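Local coordinates for protein UTP-glucose-1-phosphate uridylyltransferase 2 (Trypanosoma brucei, PDB 3GUE) that probably catalyses the formation of UDP-glucose and diphosphate from UTP and glucose 1-phosphate, and is seen here with UDP-glucose bound, at residues L80-G85 / M129-F134; T106-T111 / N142-Y147; N163-I168 / E185-G190. One frame throughout, in Å; residues are numbered along the deposited sequence.

Contact 1: L80-G85 / M129-F134. With UPG (uridine-5'-diphosphate-glucose), chain C.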
loop_
_atom_site.group_PDB
_atom_site.type_symbol
_atom_site.label_atom_id
_atom_site.label_comp_id
_atom_site.label_asym_id
_atom_site.label_seq_id
_atom_site.Cartn_x
_atom_site.Cartn_y
_atom_site.Cartn_z
ATOM N N LEU A 80 0.834 13.250 2.832
ATOM C CA LEU A 80 1.715 12.499 1.941
ATOM C C LEU A 80 0.953 11.303 1.400
ATOM O O LEU A 80 0.332 10.540 2.164
ATOM C CB LEU A 80 2.975 12.021 2.682
ATOM C CG LEU A 80 4.088 11.202 1.994
ATOM C CD1 LEU A 80 4.623 11.825 0.769
ATOM C CD2 LEU A 80 5.230 10.968 2.973
ATOM N N LYS A 81 0.986 11.150 0.081
ATOM C CA LYS A 81 0.455 9.934 -0.560
ATOM C C LYS A 81 1.641 9.124 -1.073
ATOM O O LYS A 81 2.491 9.666 -1.794
ATOM C CB LYS A 81 -0.488 10.338 -1.713
ATOM C CG LYS A 81 -2.000 10.197 -1.409
ATOM C CD LYS A 81 -2.416 8.714 -1.443
ATOM C CE LYS A 81 -3.916 8.511 -1.709
ATOM N NZ LYS A 81 -4.685 8.229 -0.443
ATOM N N LEU A 82 1.736 7.857 -0.661
ATOM C CA LEU A 82 2.782 6.948 -1.134
ATOM C C LEU A 82 2.556 6.664 -2.643
ATOM O O LEU A 82 1.431 6.411 -3.080
ATOM C CB LEU A 82 2.779 5.644 -0.322
ATOM C CG LEU A 82 2.912 5.759 1.210
ATOM C CD1 LEU A 82 2.833 4.389 1.923
ATOM C CD2 LEU A 82 4.182 6.547 1.649
ATOM N N ASN A 83 3.633 6.673 -3.419
ATOM C CA ASN A 83 3.530 6.548 -4.885
ATOM C C ASN A 83 4.785 5.913 -5.514
ATOM O O ASN A 83 5.077 6.130 -6.689
ATOM C CB ASN A 83 3.256 7.948 -5.471
ATOM C CG ASN A 83 2.819 7.910 -6.930
ATOM O OD1 ASN A 83 1.937 7.132 -7.320
ATOM N ND2 ASN A 83 3.469 8.707 -7.744
ATOM N N GLY A 84 5.506 5.112 -4.720
ATOM C CA GLY A 84 6.864 4.662 -5.063
ATOM C C GLY A 84 6.963 3.211 -5.490
ATOM O O GLY A 84 7.986 2.797 -6.015
ATOM N N GLY A 85 5.897 2.440 -5.312
ATOM C CA GLY A 85 5.945 1.017 -5.638
ATOM C C GLY A 85 5.875 0.777 -7.139
ATOM O O GLY A 85 5.495 1.670 -7.909
ATOM N N MET A 129 2.303 16.055 -0.686
ATOM C CA MET A 129 3.519 15.439 -1.209
ATOM C C MET A 129 3.174 14.049 -1.730
ATOM O O MET A 129 2.200 13.439 -1.302
ATOM C CB MET A 129 4.594 15.336 -0.115
ATOM C CG MET A 129 5.283 16.655 0.268
ATOM S SD MET A 129 6.702 16.478 1.401
ATOM C CE MET A 129 5.860 15.972 2.879
ATOM N N LEU A 130 3.976 13.579 -2.663
ATOM C CA LEU A 130 3.843 12.252 -3.226
ATOM C C LEU A 130 5.254 11.670 -3.125
ATOM O O LEU A 130 6.242 12.277 -3.567
ATOM C CB LEU A 130 3.363 12.346 -4.692
ATOM C CG LEU A 130 1.895 12.628 -5.062
ATOM C CD1 LEU A 130 1.873 13.266 -6.434
ATOM C CD2 LEU A 130 1.021 11.346 -5.091
ATOM N N MET A 131 5.360 10.524 -2.472
ATOM C CA MET A 131 6.626 9.839 -2.415
ATOM C C MET A 131 6.772 8.981 -3.659
ATOM O O MET A 131 6.086 7.951 -3.823
ATOM C CB MET A 131 6.758 8.996 -1.156
ATOM C CG MET A 131 8.174 8.434 -0.958
ATOM S SD MET A 131 8.428 7.713 0.656
ATOM C CE MET A 131 7.821 6.018 0.422
ATOM N N ASN A 132 7.709 9.400 -4.505
ATOM C CA ASN A 132 7.978 8.726 -5.770
ATOM C C ASN A 132 9.287 7.954 -5.708
ATOM O O ASN A 132 10.093 8.209 -4.847
ATOM C CB ASN A 132 7.932 9.734 -6.927
ATOM C CG ASN A 132 6.572 10.484 -7.013
ATOM O OD1 ASN A 132 5.549 9.953 -6.638
ATOM N ND2 ASN A 132 6.589 11.709 -7.487
ATOM N N SER A 133 9.443 6.950 -6.567
ATOM C CA SER A 133 10.702 6.231 -6.746
ATOM C C SER A 133 11.249 6.516 -8.157
ATOM O O SER A 133 10.597 7.216 -8.950
ATOM C CB SER A 133 10.450 4.731 -6.607
ATOM O OG SER A 133 9.608 4.287 -7.672
ATOM N N PHE A 134 12.424 5.954 -8.471
ATOM C CA PHE A 134 13.016 6.076 -9.804
ATOM C C PHE A 134 12.035 5.614 -10.908
ATOM O O PHE A 134 12.058 6.147 -12.021
ATOM C CB PHE A 134 14.386 5.337 -9.893
ATOM C CG PHE A 134 14.292 3.814 -9.788
ATOM C CD1 PHE A 134 14.391 3.006 -10.929
ATOM C CD2 PHE A 134 14.129 3.186 -8.546
ATOM C CE1 PHE A 134 14.290 1.605 -10.834
ATOM C CE2 PHE A 134 14.038 1.784 -8.442
ATOM C CZ PHE A 134 14.117 1.000 -9.585
HETATM N N1 UPG C . 5.265 2.072 -2.079
HETATM C C2 UPG C . 6.242 3.086 -2.040
HETATM N N3 UPG C . 7.564 2.688 -1.946
HETATM C C4 UPG C . 7.954 1.371 -1.887
HETATM C C5 UPG C . 6.988 0.358 -1.905
HETATM C C6 UPG C . 5.641 0.694 -1.996
HETATM O O2 UPG C . 6.003 4.300 -2.113
HETATM O O4 UPG C . 9.168 1.135 -1.820
HETATM C C1C UPG C . 3.817 2.446 -2.175
HETATM C C2C UPG C . 2.907 1.760 -3.199
HETATM O O2C UPG C . 3.048 2.362 -4.493
HETATM C C3C UPG C . 1.543 2.083 -2.594
HETATM C C4C UPG C . 1.805 1.943 -1.103
HETATM O O4C UPG C . 3.236 2.099 -0.906
HETATM O O3C UPG C . 1.228 3.449 -2.863
HETATM C C5C UPG C . 1.409 0.525 -0.577
HETATM O O5C UPG C . 2.218 -0.510 -1.070
HETATM P PA UPG C . 1.581 -1.928 -1.503
HETATM O O1A UPG C . 0.409 -1.577 -2.354
HETATM O O2A UPG C . 2.600 -2.849 -2.020
HETATM O O3A UPG C . 0.994 -2.480 -0.068
HETATM P PB UPG C . 1.769 -3.395 1.031
HETATM O O1B UPG C . 3.049 -2.739 1.351
HETATM O O2B UPG C . 1.752 -4.839 0.639
HETATM O O3B UPG C . 0.702 -3.289 2.225
HETATM C "C1'" UPG C . 0.467 -1.977 2.855
HETATM C "C2'" UPG C . 0.806 -2.076 4.335
HETATM C "C3'" UPG C . -0.056 -3.182 4.931
HETATM C "C4'" UPG C . -1.537 -2.811 4.752
HETATM C "C5'" UPG C . -1.857 -2.589 3.252
HETATM C "C6'" UPG C . -3.200 -1.927 3.090
HETATM O "O2'" UPG C . 2.196 -2.393 4.534
HETATM O "O3'" UPG C . 0.306 -3.372 6.288
HETATM O "O4'" UPG C . -2.375 -3.828 5.279
HETATM O "O5'" UPG C . -0.922 -1.680 2.609
HETATM O "O6'" UPG C . -3.637 -2.076 1.737
#

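Contact 2: T106-T111 / N142-Y147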
loop_
_atom_site.group_PDB
_atom_site.type_symbol
_atom_site.label_atom_id
_atom_site.label_comp_id
_atom_site.label_asym_id
_atom_site.label_seq_id
_atom_site.Cartn_x
_atom_site.Cartn_y
_atom_site.Cartn_z
ATOM N N THR A 106 -7.938 8.349 -13.208
ATOM C CA THR A 106 -6.958 7.432 -12.596
ATOM C C THR A 106 -7.017 7.601 -11.076
ATOM O O THR A 106 -7.778 8.446 -10.578
ATOM C CB THR A 106 -5.520 7.741 -13.040
ATOM O OG1 THR A 106 -5.189 9.066 -12.625
ATOM C CG2 THR A 106 -5.335 7.614 -14.605
ATOM N N PHE A 107 -6.180 6.843 -10.361
ATOM C CA PHE A 107 -6.076 6.938 -8.893
ATOM C C PHE A 107 -5.571 8.367 -8.609
ATOM O O PHE A 107 -5.999 9.005 -7.653
ATOM C CB PHE A 107 -5.072 5.919 -8.309
ATOM C CG PHE A 107 -5.600 4.483 -8.157
ATOM C CD1 PHE A 107 -6.207 4.063 -6.973
ATOM C CD2 PHE A 107 -5.438 3.551 -9.183
ATOM C CE1 PHE A 107 -6.677 2.748 -6.829
ATOM C CE2 PHE A 107 -5.900 2.231 -9.049
ATOM C CZ PHE A 107 -6.518 1.829 -7.875
ATOM N N LEU A 108 -4.694 8.879 -9.486
ATOM C CA LEU A 108 -4.025 10.156 -9.243
ATOM C C LEU A 108 -4.941 11.351 -9.494
ATOM O O LEU A 108 -4.822 12.376 -8.819
ATOM C CB LEU A 108 -2.693 10.254 -10.026
ATOM C CG LEU A 108 -1.681 11.359 -9.668
ATOM C CD1 LEU A 108 -1.420 11.529 -8.145
ATOM C CD2 LEU A 108 -0.390 11.086 -10.418
ATOM N N ASP A 109 -5.836 11.220 -10.477
ATOM C CA ASP A 109 -6.978 12.126 -10.660
ATOM C C ASP A 109 -7.754 12.269 -9.368
ATOM O O ASP A 109 -7.894 13.382 -8.858
ATOM C CB ASP A 109 -7.927 11.611 -11.749
ATOM C CG ASP A 109 -7.414 11.873 -13.126
ATOM O OD1 ASP A 109 -7.122 13.065 -13.425
ATOM O OD2 ASP A 109 -7.290 10.886 -13.891
ATOM N N PHE A 110 -8.257 11.146 -8.843
ATOM C CA PHE A 110 -8.977 11.132 -7.548
ATOM C C PHE A 110 -8.218 11.747 -6.358
ATOM O O PHE A 110 -8.805 12.524 -5.611
ATOM C CB PHE A 110 -9.563 9.750 -7.232
ATOM C CG PHE A 110 -10.781 9.426 -8.049
ATOM C CD1 PHE A 110 -11.966 10.128 -7.848
ATOM C CD2 PHE A 110 -10.745 8.424 -9.035
ATOM C CE1 PHE A 110 -13.117 9.855 -8.615
ATOM C CE2 PHE A 110 -11.871 8.136 -9.795
ATOM C CZ PHE A 110 -13.072 8.847 -9.586
ATOM N N THR A 111 -6.907 11.488 -6.264
ATOM C CA THR A 111 -6.030 12.105 -5.247
ATOM C C THR A 111 -5.915 13.633 -5.420
ATOM O O THR A 111 -6.053 14.363 -4.445
ATOM C CB THR A 111 -4.592 11.462 -5.258
ATOM O OG1 THR A 111 -4.670 10.088 -4.862
ATOM C CG2 THR A 111 -3.633 12.202 -4.328
ATOM N N ASN A 142 4.764 13.900 -15.501
ATOM C CA ASN A 142 4.160 14.258 -16.786
ATOM C C ASN A 142 2.639 14.185 -16.739
ATOM O O ASN A 142 1.969 15.057 -17.312
ATOM C CB ASN A 142 4.722 13.459 -17.964
ATOM C CG ASN A 142 4.707 14.271 -19.274
ATOM O OD1 ASN A 142 5.512 15.211 -19.452
ATOM N ND2 ASN A 142 3.783 13.929 -20.182
ATOM N N PHE A 143 2.106 13.171 -16.037
ATOM C CA PHE A 143 0.663 13.097 -15.781
ATOM C C PHE A 143 0.105 14.363 -15.124
ATOM O O PHE A 143 -0.972 14.864 -15.499
ATOM C CB PHE A 143 0.255 11.878 -14.942
ATOM C CG PHE A 143 -1.252 11.781 -14.741
ATOM C CD1 PHE A 143 -2.036 11.081 -15.642
ATOM C CD2 PHE A 143 -1.880 12.431 -13.671
ATOM C CE1 PHE A 143 -3.413 11.017 -15.498
ATOM C CE2 PHE A 143 -3.259 12.375 -13.525
ATOM C CZ PHE A 143 -4.031 11.663 -14.449
ATOM N N LEU A 144 0.806 14.861 -14.123
ATOM C CA LEU A 144 0.320 16.039 -13.390
ATOM C C LEU A 144 0.324 17.366 -14.167
ATOM O O LEU A 144 -0.080 18.377 -13.613
ATOM C CB LEU A 144 1.006 16.169 -12.017
ATOM C CG LEU A 144 0.663 15.063 -10.993
ATOM C CD1 LEU A 144 1.536 15.140 -9.724
ATOM C CD2 LEU A 144 -0.852 15.033 -10.641
ATOM N N ARG A 145 0.764 17.363 -15.437
ATOM C CA ARG A 145 0.609 18.514 -16.322
ATOM C C ARG A 145 -0.843 18.967 -16.383
ATOM O O ARG A 145 -1.111 20.161 -16.453
ATOM C CB ARG A 145 1.086 18.217 -17.742
ATOM C CG ARG A 145 2.577 18.261 -17.910
ATOM C CD ARG A 145 2.958 18.289 -19.371
ATOM N NE ARG A 145 4.396 18.100 -19.530
ATOM C CZ ARG A 145 5.278 19.088 -19.478
ATOM N NH1 ARG A 145 4.870 20.341 -19.257
ATOM N NH2 ARG A 145 6.566 18.832 -19.656
ATOM N N LYS A 146 -1.750 17.982 -16.356
ATOM C CA LYS A 146 -3.191 18.169 -16.215
ATOM C C LYS A 146 -3.603 18.986 -14.983
ATOM O O LYS A 146 -4.640 19.606 -15.005
ATOM C CB LYS A 146 -3.865 16.793 -16.147
ATOM C CG LYS A 146 -5.368 16.807 -16.160
ATOM C CD LYS A 146 -5.874 15.366 -16.042
ATOM C CE LYS A 146 -7.343 15.268 -16.370
ATOM N NZ LYS A 146 -7.737 13.859 -16.107
ATOM N N TYR A 147 -2.806 18.948 -13.910
ATOM C CA TYR A 147 -3.085 19.756 -12.701
ATOM C C TYR A 147 -2.011 20.827 -12.458
ATOM O O TYR A 147 -1.103 20.634 -11.647
ATOM C CB TYR A 147 -3.313 18.858 -11.466
ATOM C CG TYR A 147 -4.466 17.885 -11.642
ATOM C CD1 TYR A 147 -5.790 18.306 -11.469
ATOM C CD2 TYR A 147 -4.239 16.548 -11.982
ATOM C CE1 TYR A 147 -6.874 17.417 -11.635
ATOM C CE2 TYR A 147 -5.297 15.656 -12.163
ATOM C CZ TYR A 147 -6.608 16.090 -11.979
ATOM O OH TYR A 147 -7.645 15.221 -12.166
HETATM O O HOH W 1 -7.034 10.653 -16.474
#

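Contact 3: N163-I168 / E185-G190. With UPG (uridine-5'-diphosphate-glucose), chain C.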
loop_
_atom_site.group_PDB
_atom_site.type_symbol
_atom_site.label_atom_id
_atom_site.label_comp_id
_atom_site.label_asym_id
_atom_site.label_seq_id
_atom_site.Cartn_x
_atom_site.Cartn_y
_atom_site.Cartn_z
ATOM N N ASN A 163 14.661 6.420 -1.918
ATOM C CA ASN A 163 15.874 5.755 -2.312
ATOM C C ASN A 163 15.581 4.556 -3.209
ATOM O O ASN A 163 14.421 4.218 -3.471
ATOM C CB ASN A 163 16.601 5.291 -1.053
ATOM C CG ASN A 163 16.866 6.432 -0.079
ATOM O OD1 ASN A 163 16.525 6.349 1.107
ATOM N ND2 ASN A 163 17.477 7.498 -0.576
ATOM N N ARG A 164 16.658 3.988 -3.734
ATOM C CA ARG A 164 16.651 2.685 -4.405
ATOM C C ARG A 164 17.815 1.830 -3.940
ATOM O O ARG A 164 18.877 2.347 -3.539
ATOM C CB ARG A 164 16.641 2.793 -5.925
ATOM C CG ARG A 164 17.697 3.687 -6.543
ATOM C CD ARG A 164 17.619 3.540 -8.061
ATOM N NE ARG A 164 18.837 3.984 -8.740
ATOM C CZ ARG A 164 19.039 3.844 -10.052
ATOM N NH1 ARG A 164 18.099 3.289 -10.816
ATOM N NH2 ARG A 164 20.168 4.271 -10.606
ATOM N N VAL A 165 17.591 0.520 -4.006
ATOM C CA VAL A 165 18.524 -0.457 -3.493
ATOM C C VAL A 165 18.686 -1.569 -4.546
ATOM O O VAL A 165 17.757 -1.866 -5.290
ATOM C CB VAL A 165 18.106 -1.008 -2.052
ATOM C CG1 VAL A 165 17.809 0.130 -1.074
ATOM C CG2 VAL A 165 16.932 -1.941 -2.090
ATOM N N PRO A 166 19.877 -2.176 -4.643
ATOM C CA PRO A 166 19.902 -3.247 -5.646
ATOM C C PRO A 166 19.205 -4.518 -5.161
ATOM O O PRO A 166 19.175 -4.793 -3.953
ATOM C CB PRO A 166 21.414 -3.491 -5.836
ATOM C CG PRO A 166 22.011 -3.175 -4.531
ATOM C CD PRO A 166 21.193 -2.006 -3.983
ATOM N N LYS A 167 18.579 -5.233 -6.092
ATOM C CA LYS A 167 18.139 -6.609 -5.879
ATOM C C LYS A 167 19.434 -7.394 -5.752
ATOM O O LYS A 167 20.418 -7.063 -6.421
ATOM C CB LYS A 167 17.374 -7.123 -7.083
ATOM C CG LYS A 167 16.065 -6.391 -7.338
ATOM C CD LYS A 167 15.432 -6.923 -8.604
ATOM C CE LYS A 167 14.238 -6.069 -9.002
ATOM N NZ LYS A 167 13.519 -6.645 -10.181
ATOM N N ILE A 168 19.471 -8.382 -4.867
ATOM C CA ILE A 168 20.730 -9.095 -4.623
ATOM C C ILE A 168 20.497 -10.591 -4.910
ATOM O O ILE A 168 19.411 -11.077 -4.669
ATOM C CB ILE A 168 21.304 -8.803 -3.205
ATOM C CG1 ILE A 168 20.326 -9.210 -2.087
ATOM C CG2 ILE A 168 21.668 -7.270 -3.062
ATOM C CD1 ILE A 168 21.034 -9.517 -0.753
ATOM N N GLU A 185 17.523 -4.234 -12.125
ATOM C CA GLU A 185 18.584 -4.480 -11.120
ATOM C C GLU A 185 18.330 -3.781 -9.758
ATOM O O GLU A 185 19.075 -3.986 -8.785
ATOM C CB GLU A 185 19.955 -4.056 -11.667
ATOM C CG GLU A 185 20.447 -4.836 -12.920
ATOM C CD GLU A 185 21.719 -4.265 -13.560
ATOM O OE1 GLU A 185 22.298 -3.266 -13.057
ATOM O OE2 GLU A 185 22.136 -4.822 -14.592
ATOM N N TRP A 186 17.285 -2.955 -9.714
ATOM C CA TRP A 186 17.017 -2.049 -8.602
ATOM C C TRP A 186 15.577 -2.167 -8.123
ATOM O O TRP A 186 14.701 -2.414 -8.945
ATOM C CB TRP A 186 17.204 -0.604 -9.073
ATOM C CG TRP A 186 18.583 -0.300 -9.405
ATOM C CD1 TRP A 186 19.181 -0.415 -10.633
ATOM C CD2 TRP A 186 19.582 0.173 -8.504
ATOM N NE1 TRP A 186 20.495 -0.029 -10.545
ATOM C CE2 TRP A 186 20.770 0.337 -9.254
ATOM C CE3 TRP A 186 19.587 0.483 -7.132
ATOM C CZ2 TRP A 186 21.960 0.782 -8.681
ATOM C CZ3 TRP A 186 20.764 0.921 -6.555
ATOM C CH2 TRP A 186 21.944 1.093 -7.343
ATOM N N VAL A 187 15.349 -1.945 -6.824
ATOM C CA VAL A 187 13.978 -1.718 -6.265
ATOM C C VAL A 187 13.956 -0.639 -5.191
ATOM O O VAL A 187 14.897 -0.563 -4.417
ATOM C CB VAL A 187 13.362 -2.962 -5.599
ATOM C CG1 VAL A 187 12.729 -3.850 -6.624
ATOM C CG2 VAL A 187 14.387 -3.710 -4.749
ATOM N N PRO A 188 12.848 0.147 -5.109
ATOM C CA PRO A 188 12.638 1.044 -3.958
ATOM C C PRO A 188 12.567 0.153 -2.710
ATOM O O PRO A 188 11.981 -0.933 -2.790
ATOM C CB PRO A 188 11.267 1.692 -4.246
ATOM C CG PRO A 188 10.592 0.773 -5.228
ATOM C CD PRO A 188 11.728 0.230 -6.066
ATOM N N PRO A 189 13.162 0.589 -1.581
ATOM C CA PRO A 189 13.288 -0.328 -0.431
ATOM C C PRO A 189 12.053 -0.473 0.503
ATOM O O PRO A 189 12.215 -0.800 1.685
ATOM C CB PRO A 189 14.467 0.264 0.330
ATOM C CG PRO A 189 14.465 1.724 0.004
ATOM C CD PRO A 189 13.764 1.918 -1.308
ATOM N N GLY A 190 10.854 -0.202 -0.013
ATOM C CA GLY A 190 9.599 -0.287 0.765
ATOM C C GLY A 190 9.167 1.111 1.152
ATOM O O GLY A 190 9.987 2.014 1.136
HETATM N N1 UPG C . 5.265 2.072 -2.079
HETATM C C2 UPG C . 6.242 3.086 -2.040
HETATM N N3 UPG C . 7.564 2.688 -1.946
HETATM C C4 UPG C . 7.954 1.371 -1.887
HETATM C C5 UPG C . 6.988 0.358 -1.905
HETATM C C6 UPG C . 5.641 0.694 -1.996
HETATM O O2 UPG C . 6.003 4.300 -2.113
HETATM O O4 UPG C . 9.168 1.135 -1.820
HETATM C C1C UPG C . 3.817 2.446 -2.175
HETATM C C2C UPG C . 2.907 1.760 -3.199
HETATM O O2C UPG C . 3.048 2.362 -4.493
HETATM C C3C UPG C . 1.543 2.083 -2.594
HETATM C C4C UPG C . 1.805 1.943 -1.103
HETATM O O4C UPG C . 3.236 2.099 -0.906
HETATM O O3C UPG C . 1.228 3.449 -2.863
HETATM C C5C UPG C . 1.409 0.525 -0.577
HETATM O O5C UPG C . 2.218 -0.510 -1.070
HETATM P PA UPG C . 1.581 -1.928 -1.503
HETATM O O1A UPG C . 0.409 -1.577 -2.354
HETATM O O2A UPG C . 2.600 -2.849 -2.020
HETATM O O3A UPG C . 0.994 -2.480 -0.068
HETATM P PB UPG C . 1.769 -3.395 1.031
HETATM O O1B UPG C . 3.049 -2.739 1.351
HETATM O O2B UPG C . 1.752 -4.839 0.639
HETATM O O3B UPG C . 0.702 -3.289 2.225
HETATM C "C1'" UPG C . 0.467 -1.977 2.855
HETATM C "C2'" UPG C . 0.806 -2.076 4.335
HETATM C "C3'" UPG C . -0.056 -3.182 4.931
HETATM C "C4'" UPG C . -1.537 -2.811 4.752
HETATM C "C5'" UPG C . -1.857 -2.589 3.252
HETATM C "C6'" UPG C . -3.200 -1.927 3.090
HETATM O "O2'" UPG C . 2.196 -2.393 4.534
HETATM O "O3'" UPG C . 0.306 -3.372 6.288
HETATM O "O4'" UPG C . -2.375 -3.828 5.279
HETATM O "O5'" UPG C . -0.922 -1.680 2.609
HETATM O "O6'" UPG C . -3.637 -2.076 1.737
#

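Contact 1: L80-G85 / M129-F134
The amide groups of Asn83 and Asn132 meet with their planes 72° apart. ND2 of Asn83 donates a hydrogen bond to OD1 of Asn132 at 2.7 Å; the acceptor lies almost in the amide plane of Asn83, whereas the donor stands above the carbonyl plane of Asn132. Asn83 reaches this oxygen because its CG lies trans to the backbone N (chi1 -167°). Amides suit this buried spot because each can donate and accept: ND2 of Asn83 also bonds Thr140, its OD1 accepts a hydrogen bond from Ser97 OG, and ND2 of Asn132 bonds Glu159.

Earlier along both segments the strands through Leu80 to Leu82 and Met129 to Met131 run parallel, with Lys81 N to Met129 O at 2.9 Å and Met131 N to Lys81 O at 3.1 Å. On the face opposite the asparagines, CD1 of Leu80 sits 3.6 Å from CB of Met129 and also touches CB of Met131. The flexible Met131 chain lies alongside Leu82 and brings CE to 3.9 Å from CD2 of Leu82, at the edge of the nucleotide pocket. On the asparagine side, CB of Lys81 packs on CD2 of Leu130, while its amine turns away to Ser218 and the carbonyl of Asn222.

Ser133 OG donates to Gly84 O at 2.8 Å, joining the two segments where they leave the sheet. Gly84 N makes a weak bond to uracil O2 and Gly85 N a firmer one, 3.0 Å long, to ribose O2C; having no side chain, both glycines let the nucleotide come right up to the backbone. This pair, with its glycine-rich loop, lies inside the Rossmann-like sheet of the GT-A fold, where C-terminal ends of parallel strands form the nucleotide site.

Contact 2: T106-T111 / N142-Y147
Asp109 reaches across to Lys146 and Tyr147 while closing a capping box with Thr106 at the start of helix 107-122. Its CB lies 3.6 Å from Tyr147 OH, and CG, set beside the backbone N by a chi1 of -78°, splits the work between its two oxygens. OD1 faces the other segment: Tyr147 OH donates to its anti lone pair at 2.6 Å, and Lys146 NZ forms a salt bridge at 2.9 Å from the syn side, 34° out of the carboxylate plane. The fully extended Lys146 chain is long enough to span the gap. OD2 turns back to its own helix, where Thr106 N donates to its anti lone pair at 2.7 Å and Thr106 OG1 comes from above the plane. The same hydroxyl accepts from Asp109 N, so each residue caps with its side chain the backbone N-H of the other. Two protein donors meet each oxygen and a water adds a third bond to OD2, so the carboxylate is probably held against rotation and its negative charge stabilised.

Beside this polar cluster, Leu108 packs against both Phe143 and Leu144. Its CG rests 3.9 Å from CD2 of Leu144, and its CD2 approaches CD2 of Phe143 obliquely. The far end of the Phe143 ring turns its edge to the carboxylate, with CZ 3.4 Å from Asp109 OD2.

Contact 3: N163-I168 / E185-G190
Arg164 lays its guanidinium flat over the Trp186 indole, the planes 10° apart and CZ 4.0 Å from the centroid of the five-membered ring. This cation-pi stack depends on an uncommon first torsion: CG lies between the backbone N and the carbonyl carbon (chi1 51°), and the chain then runs straight to NE, so CG and CD pass above the indole rim, both 3.8 Å from CE3, and bring the guanidinium over the ring face. Arginine suits the place with a long aliphatic stem and a flat cation. CD of Pro166 also touches CZ3, at 3.9 Å.

Val165 and Val187 are an antiparallel hydrogen-bonded pair, each N to the other's O at 2.9 Å, and Lys167 N adds a bond to Glu185 O. On the side away from the indole, a chi1 of -51° divides the branches of Val165: CG1, opposite the carbonyl carbon, packs on CB of Pro189 at 3.6 Å, and CG2, between N and C, on CG2 of Val187. The extended Lys167 chain crosses Val187, CE to CG1 at 3.6 Å, before its amine reaches the carbonyl of Val335.

After the two prolines, Gly190 N makes a weak bond to uracil O4, its backbone angles suiting glycine. Strand 186-187 edges a four-stranded antiparallel sheet; strand 165-169 lies between it and strand 344-349, while helices 10-21 and 26-40 pack against Val165.

Overall arrangement
From the N terminus, the chain passes helices 10-21 and 26-40 and some shorter elements before strand 77-83, the first half of contact 1. Before strand 128-132 completes that pair, helix 107-122 has begun contact 2, which closes only after helix 137-143, so the two contacts cross. Leu130 touches both Leu108 and Leu144, so contact 2 packs on the side of the sheet that carries Lys81 and Leu130. Contact 3 follows in series, closing a shorter loop within the antiparallel sheet. It joins contact 1 mainly through Phe134, against Arg164, Trp186 and Pro188, with Pro188 also against Gly84; both contacts reach the uracil through weak backbone bonds. Contacts 2 and 3 stay about 16 Å apart at nearest atoms.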